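Local coordinates for protein prolyl-tRNA synthetase (Giardia lamblia ATCC 50803, PDB 3IAL) that probably attaches L-proline to its cognate tRNA at the expense of ATP, passing through the prolyl-adenylate intermediate bound in this structure, at residues B[63-66]-B[67-71]. Sequence-based numbering, arbitrary orientation.
Sequences RLCE and EEYAK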
ATOM      1  N   ARG B  63       5.779   0.437   4.026  1.00 29.21           N
ATOM      2  CA  ARG B  63       6.246  -0.773   3.342  1.00 31.43           C
ATOM      3  C   ARG B  63       7.282  -1.511   4.188  1.00 30.23           C
ATOM      4  O   ARG B  63       7.257  -2.736   4.258  1.00 27.59           O
ATOM      5  CB  ARG B  63       6.858  -0.450   1.969  1.00 34.52           C
ATOM      6  CG  ARG B  63       5.854  -0.151   0.864  1.00 42.89           C
ATOM      7  CD  ARG B  63       6.213  -0.907  -0.423  1.00 49.98           C
ATOM      8  NE  ARG B  63       5.351  -0.548  -1.554  1.00 52.79           N
ATOM      9  CZ  ARG B  63       5.679   0.290  -2.539  1.00 57.17           C
ATOM     10  NH1 ARG B  63       6.867   0.893  -2.569  1.00 57.64           N
ATOM     11  NH2 ARG B  63       4.804   0.529  -3.514  1.00 59.60           N
ATOM     12  N   LEU B  64       8.210  -0.768   4.797  1.00 28.55           N
ATOM     13  CA  LEU B  64       9.207  -1.381   5.679  1.00 28.15           C
ATOM     14  C   LEU B  64       8.538  -2.060   6.871  1.00 26.73           C
ATOM     15  O   LEU B  64       8.883  -3.184   7.225  1.00 27.01           O
ATOM     16  CB  LEU B  64      10.239  -0.363   6.175  1.00 25.45           C
ATOM     17  CG  LEU B  64      11.275  -0.929   7.158  1.00 27.10           C
ATOM     18  CD1 LEU B  64      12.161  -2.025   6.510  1.00 21.18           C
ATOM     19  CD2 LEU B  64      12.133   0.183   7.751  1.00 26.49           C
ATOM     20  N   CYS B  65       7.585  -1.372   7.489  1.00 26.30           N
ATOM     21  CA  CYS B  65       6.813  -1.958   8.584  1.00 24.48           C
ATOM     22  C   CYS B  65       6.138  -3.258   8.151  1.00 25.10           C
ATOM     23  O   CYS B  65       6.210  -4.278   8.844  1.00 26.48           O
ATOM     24  CB  CYS B  65       5.758  -0.972   9.093  1.00 24.50           C
ATOM     25  SG  CYS B  65       5.002  -1.535  10.627  1.00 27.14           S
ATOM     26  N   GLU B  66       5.492  -3.214   6.998  1.00 23.61           N
ATOM     27  CA  GLU B  66       4.794  -4.371   6.461  1.00 26.03           C
ATOM     28  C   GLU B  66       5.758  -5.536   6.274  1.00 25.94           C
ATOM     29  O   GLU B  66       5.493  -6.657   6.728  1.00 24.65           O
ATOM     30  CB  GLU B  66       4.109  -4.008   5.139  1.00 24.60           C
ATOM     31  CG  GLU B  66       2.906  -3.075   5.317  1.00 28.67           C
ATOM     32  CD  GLU B  66       2.509  -2.329   4.041  1.00 27.97           C
ATOM     33  OE1 GLU B  66       3.142  -2.542   2.993  1.00 25.18           O
ATOM     34  OE2 GLU B  66       1.559  -1.520   4.095  1.00 31.96           O
ATOM     35  N   GLU B  67       6.885  -5.251   5.627  1.00 27.64           N
ATOM     36  CA  GLU B  67       7.947  -6.235   5.382  1.00 26.97           C
ATOM     37  C   GLU B  67       8.492  -6.866   6.668  1.00 26.23           C
ATOM     38  O   GLU B  67       8.707  -8.081   6.721  1.00 24.97           O
ATOM     39  CB  GLU B  67       9.106  -5.569   4.634  1.00 29.15           C
ATOM     40  CG  GLU B  67       8.831  -5.248   3.178  1.00 35.06           C
ATOM     41  CD  GLU B  67       9.915  -4.356   2.557  1.00 42.78           C
ATOM     42  OE1 GLU B  67      10.927  -4.057   3.242  1.00 43.66           O
ATOM     43  OE2 GLU B  67       9.751  -3.956   1.378  1.00 46.19           O
ATOM     44  N   GLU B  68       8.728  -6.040   7.687  1.00 24.52           N
ATOM     45  CA  GLU B  68       9.276  -6.509   8.975  1.00 25.66           C
ATOM     46  C   GLU B  68       8.237  -7.305   9.776  1.00 26.69           C
ATOM     47  O   GLU B  68       8.568  -8.291  10.436  1.00 26.11           O
ATOM     48  CB  GLU B  68       9.766  -5.332   9.813  1.00 27.70           C
ATOM     49  CG  GLU B  68      10.982  -4.613   9.245  1.00 30.27           C
ATOM     50  CD  GLU B  68      12.176  -5.539   9.073  1.00 33.02           C
ATOM     51  OE1 GLU B  68      12.577  -6.183  10.067  1.00 31.63           O
ATOM     52  OE2 GLU B  68      12.689  -5.636   7.936  1.00 30.53           O
ATOM     53  N   TYR B  69       6.981  -6.870   9.715  1.00 26.08           N
ATOM     54  CA  TYR B  69       5.888  -7.617  10.320  1.00 24.30           C
ATOM     55  C   TYR B  69       5.752  -8.995   9.667  1.00 23.23           C
ATOM     56  O   TYR B  69       5.603  -9.984  10.370  1.00 25.10           O
ATOM     57  CB  TYR B  69       4.568  -6.836  10.247  1.00 24.72           C
ATOM     58  CG  TYR B  69       4.348  -5.792  11.352  1.00 26.12           C
ATOM     59  CD1 TYR B  69       5.089  -5.795  12.538  1.00 26.98           C
ATOM     60  CD2 TYR B  69       3.368  -4.821  11.213  1.00 25.23           C
ATOM     61  CE1 TYR B  69       4.866  -4.843  13.527  1.00 25.74           C
ATOM     62  CE2 TYR B  69       3.148  -3.874  12.191  1.00 24.85           C
ATOM     63  CZ  TYR B  69       3.896  -3.889  13.347  1.00 24.95           C
ATOM     64  OH  TYR B  69       3.659  -2.941  14.319  1.00 23.37           O
ATOM     65  N   ALA B  70       5.845  -9.060   8.342  1.00 22.66           N
ATOM     66  CA  ALA B  70       5.801 -10.345   7.625  1.00 26.04           C
ATOM     67  C   ALA B  70       6.866 -11.326   8.131  1.00 26.91           C
ATOM     68  O   ALA B  70       6.587 -12.509   8.279  1.00 24.88           O
ATOM     69  CB  ALA B  70       5.948 -10.143   6.114  1.00 23.44           C
ATOM     70  N   LYS B  71       8.074 -10.829   8.399  1.00 29.20           N
ATOM     71  CA  LYS B  71       9.179 -11.687   8.850  1.00 31.34           C
ATOM     72  C   LYS B  71       8.935 -12.291  10.228  1.00 31.68           C
ATOM     73  O   LYS B  71       9.471 -13.352  10.534  1.00 33.18           O
ATOM     74  CB  LYS B  71      10.500 -10.914   8.896  1.00 31.95           C
ATOM     75  CG  LYS B  71      11.095 -10.548   7.546  1.00 36.08           C
ATOM     76  CD  LYS B  71      12.417  -9.807   7.758  1.00 39.70           C
ATOM     77  CE  LYS B  71      12.844  -9.010   6.549  1.00 41.55           C
ATOM     78  NZ  LYS B  71      13.988  -8.116   6.891  1.00 41.56           N
TER
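Cys65 and Tyr69 meet one turn apart on the buried side of helix 52-71, where the sulfur sits over a face of the phenol ring. SG of Cys65 lies 3.8 Å from the centroid of the Tyr69 ring, 30° off its normal. Its nearest ring atom is CE2 of Tyr69, at 3.4 Å. The Tyr69 ring reaches back along the helix, and the anti placement of SG relative to the Cys65 backbone N (chi1 -169°) brings the sulfur round over its face.

Four successive i to i+4 bonds satisfy the carbonyls of 63-66 and the N-H groups of 67-70. Arg63 O accepts from Glu67 N, Leu64 O from Glu68 N, Cys65 O from Tyr69 N at 2.8 Å, and Glu66 O from Ala70 N, all fairly straight.

On the next face round, Leu64 and Glu68 run side by side, CD1 of Leu64 coming 3.9 Å from OE2 of Glu68. A bend at chi2 turns the Glu68 carboxylate toward Lys71, whose NZ binds OE2 of Glu68 at 3.0 Å. This salt bridge uses the syn side, 25° out of the carboxylate plane.

The buried Glu66 finds its partners elsewhere: OE2 is hydrogen-bonded to Thr148 OG1, while OE1 forms a salt bridge with Arg63 of the second subunit, reciprocated by Arg63 here. Tyr69 packs against His146 and Ala271; the side chain of Tyr69 is about 8 Å from the bound prolyl-adenylate.

Glu66 thus links strand 143-152 of its own subunit to an arginine of the other, a pairing that probably keeps this buried carboxylate ionised.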